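Local structure of nitrite oxidoreductase subunit A (Kuenenia stuttgartiensis, 7B04) at residues Ile303-Asn308 and Ile523-Gly528; Phe380-Leu385 and Leu828-Asp833; Ser687-Asp692 and Ile1024-Thr1029; Glu705-Asn710 and Gln718-Thr723. The protein is a NarG-like member of the molybdopterin oxidoreductase family whose model carries a molybdenum atom, two MD1 groups and an iron/sulfur cluster. All coordinates share one frame; numbering follows the deposited sequence.

Overall arrangement
Contact 1 lies deepest, about 14 Å from the centre of the chain, where neighbouring parallel strands end on a bound MD1. Contacts 2, 3 and 4 sit about 24 to 27 Å from that centre, and 2 and 3 lie on opposite sides of it, about 50 Å apart centre to centre. All four are largely buried, although contact 4 includes the exposed K722. Contacts 1 and 4 pair strands by backbone bonds, parallel in the first and antiparallel in the second. Contact 2 combines a single backbone bridge with a carboxylate on peptide N-H groups. Only contact 3, a tyrosine hydroxyl at a helix start, crosses without a backbone-to-backbone bond. No two contacts share an element.

Contact 1 (Ile303-Asn308 and Ile523-Gly528). With MD1 (phosphoric acid 4-(2-amino-4-oxo-3,4,5,6,-tetrahydro-pteridin-6-yl)-2-hydroxy-3,4-dimercapto-but-3-en-yl ester guanylate ester), chain C.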
# COMPACT_ATOMS: atom_id res chain seq x y z
N ILE B 303 -5.70 -0.52 22.89
CA ILE B 303 -6.40 0.71 22.55
C ILE B 303 -5.63 1.46 21.47
O ILE B 303 -4.41 1.63 21.57
CB ILE B 303 -6.61 1.60 23.79
CG1 ILE B 303 -7.50 0.88 24.81
CG2 ILE B 303 -7.21 2.94 23.40
CD1 ILE B 303 -7.45 1.49 26.19
N GLN B 304 -6.35 1.90 20.44
CA GLN B 304 -5.78 2.59 19.29
C GLN B 304 -6.51 3.92 19.13
O GLN B 304 -7.73 3.93 18.96
CB GLN B 304 -5.93 1.75 18.01
CG GLN B 304 -4.83 0.73 17.76
CD GLN B 304 -5.33 -0.49 17.01
OE1 GLN B 304 -6.46 -0.94 17.21
NE2 GLN B 304 -4.50 -1.04 16.13
N THR B 305 -5.77 5.03 19.21
CA THR B 305 -6.40 6.35 19.20
C THR B 305 -6.12 7.17 17.95
O THR B 305 -7.05 7.69 17.34
CB THR B 305 -6.01 7.12 20.49
OG1 THR B 305 -6.89 8.25 20.68
CG2 THR B 305 -4.59 7.60 20.46
N GLY B 306 -4.87 7.31 17.53
CA GLY B 306 -4.53 8.13 16.38
C GLY B 306 -3.73 7.37 15.35
O GLY B 306 -2.90 7.95 14.65
N LYS B 307 -3.98 6.07 15.26
CA LYS B 307 -3.14 5.27 14.34
C LYS B 307 -3.90 4.21 13.55
O LYS B 307 -4.73 3.52 14.12
CB LYS B 307 -2.08 4.58 15.20
CG LYS B 307 -1.32 3.45 14.56
CD LYS B 307 0.12 3.77 14.40
CE LYS B 307 0.73 3.17 13.16
NZ LYS B 307 2.02 3.80 12.85
N ASN B 308 -3.61 4.11 12.25
CA ASN B 308 -4.12 3.01 11.40
C ASN B 308 -3.06 1.93 11.39
O ASN B 308 -2.31 1.85 10.45
CB ASN B 308 -4.34 3.45 9.96
CG ASN B 308 -5.57 2.83 9.35
OD1 ASN B 308 -5.93 1.72 9.70
ND2 ASN B 308 -6.21 3.54 8.47
N ILE B 523 -2.10 1.49 25.13
CA ILE B 523 -2.65 2.57 24.32
C ILE B 523 -1.66 2.85 23.21
O ILE B 523 -0.49 3.15 23.48
CB ILE B 523 -2.93 3.83 25.15
CG1 ILE B 523 -3.87 3.50 26.31
CG2 ILE B 523 -3.53 4.91 24.27
CD1 ILE B 523 -3.98 4.60 27.34
N HIS B 524 -2.12 2.75 21.97
CA HIS B 524 -1.28 2.99 20.81
C HIS B 524 -1.82 4.17 20.02
O HIS B 524 -3.04 4.29 19.82
CB HIS B 524 -1.18 1.75 19.93
CG HIS B 524 -0.36 0.66 20.55
ND1 HIS B 524 0.99 0.51 20.32
CD2 HIS B 524 -0.70 -0.30 21.44
CE1 HIS B 524 1.44 -0.52 21.01
NE2 HIS B 524 0.43 -1.03 21.70
N TYR B 525 -0.91 5.02 19.56
CA TYR B 525 -1.27 6.22 18.84
C TYR B 525 -0.21 6.54 17.81
O TYR B 525 0.87 5.95 17.79
CB TYR B 525 -1.44 7.42 19.77
CG TYR B 525 -0.47 7.52 20.91
CD1 TYR B 525 -0.68 6.81 22.08
CD2 TYR B 525 0.63 8.37 20.85
CE1 TYR B 525 0.19 6.91 23.14
CE2 TYR B 525 1.51 8.48 21.91
CZ TYR B 525 1.28 7.74 23.05
OH TYR B 525 2.15 7.86 24.10
N GLY B 526 -0.53 7.49 16.96
CA GLY B 526 0.37 7.92 15.91
C GLY B 526 0.07 9.34 15.51
O GLY B 526 -0.39 10.14 16.33
N GLU B 527 0.31 9.64 14.25
CA GLU B 527 0.21 10.98 13.72
C GLU B 527 -1.21 11.34 13.31
O GLU B 527 -1.43 12.43 12.77
CB GLU B 527 1.19 11.16 12.57
CG GLU B 527 2.63 11.18 13.08
CD GLU B 527 3.12 9.81 13.52
OE1 GLU B 527 2.89 8.84 12.78
OE2 GLU B 527 3.70 9.71 14.62
N GLY B 528 -2.17 10.45 13.52
CA GLY B 528 -3.56 10.86 13.48
C GLY B 528 -3.90 11.84 14.58
O GLY B 528 -4.85 12.61 14.44
PB MD1 C . -0.34 7.02 11.20
O3B MD1 C . -0.95 8.48 10.75
O1B MD1 C . -1.43 5.97 11.13
O2B MD1 C . 0.18 7.11 12.61
O3A MD1 C . 0.89 6.62 10.17
C10 MD1 C . 2.09 7.34 10.18
C11 MD1 C . 3.26 6.37 9.85
O11 MD1 C . 2.66 5.31 8.81
C12 MD1 C . 4.34 7.08 9.48
S12 MD1 C . 4.68 8.66 10.31
C13 MD1 C . 5.40 6.68 8.42
S13 MD1 C . 6.75 7.86 8.16
C14 MD1 C . 5.38 5.50 7.59
N15 MD1 C . 4.11 5.71 6.64
C16 MD1 C . 3.71 4.53 5.98
C15 MD1 C . 3.25 4.52 4.57
O14 MD1 C . 3.22 5.53 3.95
N17 MD1 C . 2.84 3.24 3.95
C17 MD1 C . 2.88 1.93 4.77
N16 MD1 C . 2.48 0.68 4.15
N18 MD1 C . 3.35 1.93 6.20
C20 MD1 C . 3.76 3.17 6.82
N8 MD1 C . 4.19 3.23 8.16
C7 MD1 C . 5.49 4.17 8.30
PA MD1 C . -2.46 8.71 10.12
O1A MD1 C . -2.48 10.06 9.44
O2A MD1 C . -2.73 7.62 9.11
O5' MD1 C . -3.62 8.68 11.28
C5' MD1 C . -4.14 7.45 11.69
C4' MD1 C . -5.67 7.56 12.02
O4' MD1 C . -5.97 8.70 13.05
C1' MD1 C . -7.22 9.40 12.44
N9 MD1 C . -7.38 10.79 12.93
C4 MD1 C . -7.71 11.00 14.20
N3 MD1 C . -7.96 10.06 15.34
C2 MD1 C . -8.31 10.59 16.66
N2 MD1 C . -8.56 9.68 17.76
N1 MD1 C . -8.40 12.02 16.86
C6 MD1 C . -8.15 12.91 15.77
O6 MD1 C . -8.23 14.08 15.93
C5 MD1 C . -7.79 12.35 14.39
N7 MD1 C . -7.52 12.94 13.23
C8 MD1 C . -7.26 11.98 12.32
C2' MD1 C . -6.94 9.38 11.19
O2' MD1 C . -8.14 9.59 10.39
C3' MD1 C . -6.34 7.85 10.97
O3' MD1 C . -7.44 6.90 10.83
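The carbonyl oxygen of H524 takes one hydrogen bond, from T305 N to H524 O at 2.9 Å, and a CA-H...O contact from Q304 of the neighbouring strand. One step earlier, H524 N bonds to I303 O with an N-H...O angle of 161°. This is parallel pairing between strands 301-304 and 521-525, adjacent in a five-stranded parallel sheet of order 3-2-1-4-5, a Rossmann-like arrangement whose strand ends face MD1. The side chains of I303 and I523 run side by side in the same direction, with I303 CD1 4.1 Å from I523 CG1, and helix 505-517 covers I303. On the other face, the H524 ring meets that of W562, the planes nearly parallel, and W562 also bonds to H524 ND1. T305 holds OG1 anti to the backbone N (chi1 -164°), and this turns CG2 toward Y525 CB; the hydroxyl of Y525 bonds to H280 and S559.

Past the strands the two segments stay close beside the ligand, tied by G528 N to G306 O at 2.8 Å. N308 N, just before helix 309-312, donates to MD1 O1B at 3.1 Å and 168°, while E527 N meets MD1 O2B at 3.0 Å. Two backbone N-H groups from different segments thus hold oxygens of one phosphate. K307, bent at chi2 and chi3, brings NZ to 3.8 Å from MD1 O2B.

Contact 2 (Phe380-Leu385 and Leu828-Asp833)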
# COMPACT_ATOMS: atom_id res chain seq x y z
N PHE B 380 6.92 5.27 41.17
CA PHE B 380 7.03 5.49 39.73
C PHE B 380 6.28 6.69 39.15
O PHE B 380 6.39 6.95 37.95
CB PHE B 380 6.52 4.25 38.99
CG PHE B 380 7.24 2.98 39.31
CD1 PHE B 380 8.60 2.97 39.54
CD2 PHE B 380 6.55 1.78 39.38
CE1 PHE B 380 9.26 1.79 39.83
CE2 PHE B 380 7.20 0.60 39.68
CZ PHE B 380 8.56 0.60 39.91
N THR B 381 5.54 7.44 39.96
CA THR B 381 4.68 8.48 39.43
C THR B 381 4.82 9.75 40.27
O THR B 381 5.13 9.69 41.46
CB THR B 381 3.22 8.02 39.37
OG1 THR B 381 3.16 6.68 38.86
CG2 THR B 381 2.42 8.91 38.44
N ASP B 382 4.57 10.90 39.63
CA ASP B 382 4.67 12.18 40.31
C ASP B 382 3.42 12.55 41.12
O ASP B 382 3.44 13.59 41.78
CB ASP B 382 5.02 13.30 39.32
CG ASP B 382 3.88 13.67 38.39
OD1 ASP B 382 2.89 12.92 38.31
OD2 ASP B 382 3.99 14.72 37.74
N PHE B 383 2.35 11.76 41.06
CA PHE B 383 1.13 12.12 41.78
C PHE B 383 1.35 12.33 43.27
O PHE B 383 0.79 13.30 43.81
CB PHE B 383 0.04 11.05 41.57
CG PHE B 383 -0.72 11.18 40.29
CD1 PHE B 383 -1.59 12.24 40.08
CD2 PHE B 383 -0.60 10.23 39.30
CE1 PHE B 383 -2.30 12.35 38.90
CE2 PHE B 383 -1.30 10.33 38.12
CZ PHE B 383 -2.16 11.39 37.92
N PRO B 384 2.12 11.50 43.99
CA PRO B 384 2.33 11.77 45.42
C PRO B 384 3.11 13.04 45.69
O PRO B 384 2.99 13.59 46.79
CB PRO B 384 3.11 10.53 45.90
CG PRO B 384 3.75 9.99 44.68
CD PRO B 384 2.76 10.22 43.59
N LEU B 385 3.91 13.52 44.74
CA LEU B 385 4.71 14.72 44.96
C LEU B 385 3.80 15.94 45.17
O LEU B 385 2.79 16.10 44.50
CB LEU B 385 5.65 14.94 43.77
CG LEU B 385 6.96 14.14 43.80
CD1 LEU B 385 6.74 12.65 43.52
CD2 LEU B 385 7.97 14.72 42.83
N LEU B 828 7.04 9.17 36.11
CA LEU B 828 6.12 9.51 35.01
C LEU B 828 5.46 10.81 35.45
O LEU B 828 4.93 10.81 36.53
CB LEU B 828 5.09 8.39 34.90
CG LEU B 828 5.64 7.02 34.55
CD1 LEU B 828 4.56 5.98 34.61
CD2 LEU B 828 6.28 7.03 33.18
N GLN B 829 5.40 11.82 34.59
CA GLN B 829 4.85 13.12 35.04
C GLN B 829 3.51 13.46 34.39
O GLN B 829 3.40 13.40 33.19
CB GLN B 829 5.88 14.22 34.81
CG GLN B 829 7.29 13.82 35.18
CD GLN B 829 8.11 14.97 35.70
OE1 GLN B 829 9.07 14.80 36.44
NE2 GLN B 829 7.74 16.17 35.32
N ALA B 830 2.53 13.80 35.22
CA ALA B 830 1.21 14.29 34.78
C ALA B 830 1.18 15.81 34.91
O ALA B 830 0.14 16.38 34.65
CB ALA B 830 0.14 13.63 35.58
N TYR B 831 2.27 16.41 35.39
CA TYR B 831 2.38 17.86 35.67
C TYR B 831 3.75 18.36 35.23
O TYR B 831 4.70 17.61 35.36
CB TYR B 831 2.24 18.10 37.18
CG TYR B 831 1.92 19.52 37.53
CD1 TYR B 831 0.68 20.05 37.23
CD2 TYR B 831 2.85 20.34 38.12
CE1 TYR B 831 0.37 21.36 37.52
CE2 TYR B 831 2.56 21.66 38.41
CZ TYR B 831 1.31 22.17 38.11
OH TYR B 831 1.01 23.46 38.37
N ASN B 832 3.84 19.59 34.73
CA ASN B 832 5.14 20.18 34.32
C ASN B 832 5.25 21.58 34.94
O ASN B 832 4.43 22.41 34.62
CB ASN B 832 5.34 20.10 32.80
CG ASN B 832 5.69 18.71 32.29
OD1 ASN B 832 4.82 17.93 31.95
ND2 ASN B 832 6.96 18.40 32.22
N ASP B 833 6.28 21.84 35.76
CA ASP B 833 6.36 23.10 36.48
C ASP B 833 7.32 24.09 35.83
O ASP B 833 7.58 25.15 36.41
CB ASP B 833 6.74 22.88 37.94
CG ASP B 833 8.10 22.22 38.10
OD1 ASP B 833 8.71 21.83 37.09
OD2 ASP B 833 8.56 22.10 39.26
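The carboxylate of D382 lies against the backbone of Q829 to Y831, and its flat group is met from out of plane: A830 N reaches OD2 on the syn side, 34° off the carboxylate plane. That bond, A830 N to D382 OD2, measures 3.1 Å. A weak second branch runs from the same N-H to D382 OD1, and Y831 N adds another weak bond to D382 OD2 at 3.4 Å. Beside these donors the CB of Q829 also touches D382 OD2. The group is carried there by chi1 of 72°, which sets CG between the backbone N and carbonyl carbon. The other flat group, the F383 ring, meets A830 obliquely through its far atom, with F383 CZ 4.0 Å from A830 CB.

Two loops are joined here by a single beta bridge, T381 with L828, their touching parts running 19° apart in direction. L828 N donates to F380 O at 3.0 Å, and D382 N returns a bond to L828 O at 3.1 Å. D382 then opens a type I turn to L385. L828 lays its CG against F380 O, while helices 481-488 and 544-548 pack on F383 and A830. R394 lies near D382 OD2 as a long, weak ion pair. Peptide N-H groups of A830 and Y831 bond this buried carboxylate, and with the weakly paired R394 they would be expected to favour its ionised form.

Contact 3 (Ser687-Asp692 and Ile1024-Thr1029); sequences SIEYAD and ISSDKT
E689 and S1026 make the nearest backbone approach, CA to CA 7.9 Å, so a type I turn from I688 to A691 meets the start of helix 1027-1033 through side chains of the turn, with no backbone-to-backbone bond across the contact. Y690 carries the hydrogen bond: its OH accepts D1027 N at 3.0 Å, with an N-H...O angle of 142°. Chi1 of -76° places its ring beside the backbone N and out toward the helix, where Y690 CE2 rests 3.6 Å from S1026 CB. The D1027 carboxylate stands at the ring edge, its plane turned 69° from the ring, and helix 994-999 packs against both residues. S1026 is the N-cap, and its backbone N donates to T1029 OG1 at 2.8 Å.

E689 bends at chi2 to cross K1028, a long salt bridge with E689 OE1 3.9 Å from K1028 NZ. Each has a stronger outside partner: S1043 for E689, D167 O for K1028. The turn joins strands 676-681 and 693-696 of the seven-stranded mixed sheet, and the helix follows strand 1015-1018 of another sheet. Between the two segments the hydroxyl supplies the hydrogen bond, while the long salt bridge probably adds only a weak attraction.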
# COMPACT_ATOMS: atom_id res chain seq x y z
N SER B 687 10.76 17.30 -6.53
CA SER B 687 11.76 18.05 -5.77
C SER B 687 13.00 18.30 -6.62
O SER B 687 13.64 19.35 -6.48
CB SER B 687 12.13 17.31 -4.48
OG SER B 687 11.03 17.26 -3.59
N ILE B 688 13.34 17.37 -7.52
CA ILE B 688 14.41 17.63 -8.48
C ILE B 688 13.94 18.66 -9.50
O ILE B 688 14.72 19.52 -9.94
CB ILE B 688 14.84 16.32 -9.18
CG1 ILE B 688 15.95 15.58 -8.42
CG2 ILE B 688 15.31 16.59 -10.60
CD1 ILE B 688 15.56 15.11 -7.06
N GLU B 689 12.65 18.62 -9.85
CA GLU B 689 12.11 19.54 -10.83
C GLU B 689 12.20 20.99 -10.37
O GLU B 689 12.25 21.91 -11.19
CB GLU B 689 10.66 19.18 -11.14
CG GLU B 689 10.48 18.17 -12.25
CD GLU B 689 10.08 18.81 -13.57
OE1 GLU B 689 10.93 19.50 -14.18
OE2 GLU B 689 8.92 18.64 -13.98
N TYR B 690 12.23 21.21 -9.05
CA TYR B 690 12.39 22.54 -8.49
C TYR B 690 13.71 22.67 -7.73
O TYR B 690 13.81 23.44 -6.77
CB TYR B 690 11.21 22.88 -7.57
CG TYR B 690 9.94 23.24 -8.31
CD1 TYR B 690 9.75 24.51 -8.84
CD2 TYR B 690 8.92 22.31 -8.47
CE1 TYR B 690 8.59 24.84 -9.51
CE2 TYR B 690 7.75 22.63 -9.14
CZ TYR B 690 7.59 23.90 -9.66
OH TYR B 690 6.43 24.22 -10.33
N ALA B 691 14.73 21.93 -8.15
CA ALA B 691 16.06 21.96 -7.55
C ALA B 691 17.08 22.45 -8.57
O ALA B 691 16.77 22.69 -9.74
CB ALA B 691 16.45 20.58 -7.02
N ASP B 692 18.32 22.61 -8.11
CA ASP B 692 19.42 23.04 -8.96
C ASP B 692 20.36 21.91 -9.34
O ASP B 692 21.00 21.98 -10.39
CB ASP B 692 20.23 24.14 -8.26
CG ASP B 692 19.43 25.41 -8.03
OD1 ASP B 692 18.54 25.71 -8.85
OD2 ASP B 692 19.69 26.10 -7.03
N ILE B 1024 3.43 15.94 -6.72
CA ILE B 1024 2.69 17.20 -6.76
C ILE B 1024 2.65 17.75 -8.18
O ILE B 1024 3.49 17.45 -9.04
CB ILE B 1024 3.30 18.22 -5.79
CG1 ILE B 1024 4.67 18.70 -6.29
CG2 ILE B 1024 3.42 17.63 -4.40
CD1 ILE B 1024 5.21 19.89 -5.53
N SER B 1025 1.64 18.59 -8.43
CA SER B 1025 1.55 19.29 -9.70
C SER B 1025 2.64 20.35 -9.79
O SER B 1025 2.78 21.19 -8.90
CB SER B 1025 0.17 19.94 -9.85
OG SER B 1025 -0.86 18.96 -9.80
N SER B 1026 3.40 20.31 -10.87
CA SER B 1026 4.44 21.29 -11.15
C SER B 1026 4.01 22.14 -12.34
O SER B 1026 2.93 21.95 -12.91
CB SER B 1026 5.78 20.60 -11.43
OG SER B 1026 5.74 19.88 -12.65
N ASP B 1027 4.85 23.11 -12.69
CA ASP B 1027 4.57 23.94 -13.85
C ASP B 1027 4.43 23.10 -15.11
O ASP B 1027 3.40 23.15 -15.80
CB ASP B 1027 5.67 24.99 -14.03
CG ASP B 1027 5.63 26.06 -12.96
OD1 ASP B 1027 4.52 26.38 -12.47
OD2 ASP B 1027 6.71 26.59 -12.60
N LYS B 1028 5.44 22.28 -15.41
CA LYS B 1028 5.47 21.54 -16.67
C LYS B 1028 4.38 20.48 -16.75
O LYS B 1028 3.86 20.22 -17.84
CB LYS B 1028 6.85 20.90 -16.86
CG LYS B 1028 7.94 21.92 -17.08
CD LYS B 1028 9.30 21.27 -17.16
CE LYS B 1028 10.38 22.31 -17.31
NZ LYS B 1028 11.75 21.72 -17.30
N THR B 1029 4.02 19.86 -15.62
CA THR B 1029 2.94 18.87 -15.66
C THR B 1029 1.62 19.55 -16.00
O THR B 1029 0.81 18.98 -16.74
CB THR B 1029 2.84 18.13 -14.33
OG1 THR B 1029 2.62 19.07 -13.26
CG2 THR B 1029 4.12 17.35 -14.05

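Contact 4 (Glu705-Asn710 and Gln718-Thr723)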
# COMPACT_ATOMS: atom_id res chain seq x y z
N GLU B 705 28.25 -1.14 -2.39
CA GLU B 705 28.96 -1.04 -1.12
C GLU B 705 27.97 -1.42 -0.03
O GLU B 705 26.75 -1.27 -0.20
CB GLU B 705 29.53 0.37 -0.93
CG GLU B 705 30.16 0.69 0.42
CD GLU B 705 31.46 -0.06 0.66
OE1 GLU B 705 31.41 -1.22 1.13
OE2 GLU B 705 32.54 0.50 0.37
N PHE B 706 28.49 -1.88 1.10
CA PHE B 706 27.63 -2.40 2.15
C PHE B 706 26.93 -1.26 2.89
O PHE B 706 27.41 -0.12 2.93
CB PHE B 706 28.43 -3.25 3.13
CG PHE B 706 29.06 -4.45 2.49
CD1 PHE B 706 28.28 -5.48 2.00
CD2 PHE B 706 30.44 -4.56 2.40
CE1 PHE B 706 28.86 -6.59 1.41
CE2 PHE B 706 31.02 -5.67 1.81
CZ PHE B 706 30.23 -6.68 1.32
N GLU B 707 25.77 -1.57 3.46
CA GLU B 707 24.98 -0.59 4.19
C GLU B 707 24.32 -1.22 5.40
O GLU B 707 23.95 -2.40 5.38
CB GLU B 707 23.92 0.05 3.28
CG GLU B 707 23.33 1.30 3.86
CD GLU B 707 24.37 2.38 4.06
OE1 GLU B 707 25.23 2.55 3.18
OE2 GLU B 707 24.35 3.05 5.12
N ILE B 708 24.16 -0.41 6.45
CA ILE B 708 23.64 -0.85 7.74
C ILE B 708 22.32 -0.14 8.01
O ILE B 708 22.16 1.04 7.68
CB ILE B 708 24.65 -0.57 8.86
CG1 ILE B 708 24.06 -0.90 10.24
CG2 ILE B 708 25.13 0.87 8.81
CD1 ILE B 708 23.77 -2.36 10.44
N THR B 709 21.36 -0.87 8.59
CA THR B 709 20.09 -0.28 8.99
C THR B 709 19.56 -1.03 10.20
O THR B 709 19.91 -2.19 10.45
CB THR B 709 19.05 -0.30 7.87
OG1 THR B 709 17.84 0.32 8.35
CG2 THR B 709 18.73 -1.72 7.47
N ASN B 710 18.68 -0.35 10.94
CA ASN B 710 17.97 -0.92 12.08
C ASN B 710 16.53 -0.43 12.02
O ASN B 710 16.14 0.30 11.11
CB ASN B 710 18.60 -0.51 13.42
CG ASN B 710 20.10 -0.70 13.45
OD1 ASN B 710 20.63 -1.73 13.05
ND2 ASN B 710 20.81 0.31 13.96
N GLN B 718 19.93 -5.50 9.58
CA GLN B 718 20.07 -5.93 8.20
C GLN B 718 21.24 -5.18 7.59
O GLN B 718 21.25 -3.94 7.58
CB GLN B 718 18.79 -5.70 7.39
CG GLN B 718 17.49 -5.94 8.16
CD GLN B 718 16.85 -7.30 7.89
OE1 GLN B 718 17.39 -8.12 7.16
NE2 GLN B 718 15.68 -7.52 8.48
N ILE B 719 22.22 -5.92 7.07
CA ILE B 719 23.35 -5.37 6.32
C ILE B 719 23.32 -5.98 4.93
O ILE B 719 23.19 -7.21 4.79
CB ILE B 719 24.71 -5.65 6.99
CG1 ILE B 719 24.68 -5.28 8.48
CG2 ILE B 719 25.80 -4.86 6.30
CD1 ILE B 719 26.06 -5.29 9.14
N TRP B 720 23.39 -5.14 3.90
CA TRP B 720 23.27 -5.62 2.54
C TRP B 720 24.10 -4.75 1.59
O TRP B 720 24.54 -3.65 1.93
CB TRP B 720 21.81 -5.67 2.10
CG TRP B 720 21.24 -4.37 1.71
CD1 TRP B 720 21.00 -3.93 0.45
CD2 TRP B 720 20.82 -3.32 2.60
NE1 TRP B 720 20.44 -2.67 0.48
CE2 TRP B 720 20.33 -2.27 1.79
CE3 TRP B 720 20.81 -3.16 3.98
CZ2 TRP B 720 19.83 -1.09 2.32
CZ3 TRP B 720 20.31 -1.98 4.51
CH2 TRP B 720 19.83 -0.96 3.68
N GLY B 721 24.38 -5.31 0.42
CA GLY B 721 25.08 -4.63 -0.65
C GLY B 721 25.87 -5.57 -1.54
O GLY B 721 26.22 -6.69 -1.17
N LYS B 722 26.23 -5.08 -2.72
CA LYS B 722 27.03 -5.72 -3.76
C LYS B 722 26.49 -7.04 -4.27
O LYS B 722 27.15 -7.67 -5.10
CB LYS B 722 28.46 -6.01 -3.28
CG LYS B 722 29.13 -4.95 -2.45
CD LYS B 722 30.47 -5.51 -1.99
CE LYS B 722 31.42 -4.42 -1.57
NZ LYS B 722 32.75 -4.98 -1.17
N THR B 723 25.31 -7.48 -3.85
CA THR B 723 24.81 -8.79 -4.23
C THR B 723 23.66 -8.73 -5.22
O THR B 723 23.11 -9.78 -5.60
CB THR B 723 24.40 -9.57 -2.97
OG1 THR B 723 24.17 -10.95 -3.29
CG2 THR B 723 23.14 -8.97 -2.39
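E707 and W720 satisfy each other's backbone: E707 N donates to W720 O at 2.9 Å, and W720 N returns to E707 O at 3.2 Å. Two residues on, T709 N donates to Q718 O at 3.2 Å, whereas the return bond from Q718 N to T709 O is weak. The pair between them, I708 and I719, is non-hydrogen-bonded, and its backbone groups turn outward: I708 bonds to V233, I719 to G797 and, through its oxygen, to R76. These strands, 707-709 and 716-720, form an antiparallel beta hairpin with their short axes 163° apart, continued by strand 798-800.

Polar side chains find partners outside the hairpin, E707 OE2 at G235 N and T709 OG1 at L230 O, with weak bonds from W720 NE1 to W700 O and from R76 NE to Q718 OE1. E705 OE1 is used locally, accepting F706 N at 3.0 Å on its anti lone pair. On the face of E707 and W720, E707 CB sits over the indole six-membered ring, 4.2 Å from its centroid and only 8° off the normal, while T709 CB lies at the indole edge, in plane. On the other face, I708 CD1 touches I719 CG1 at 3.6 Å. At the hairpin's open end the extended K722 crosses F706 at about a right angle, a CH-pi contact with K722 CD 4.0 Å from the F706 ring centroid.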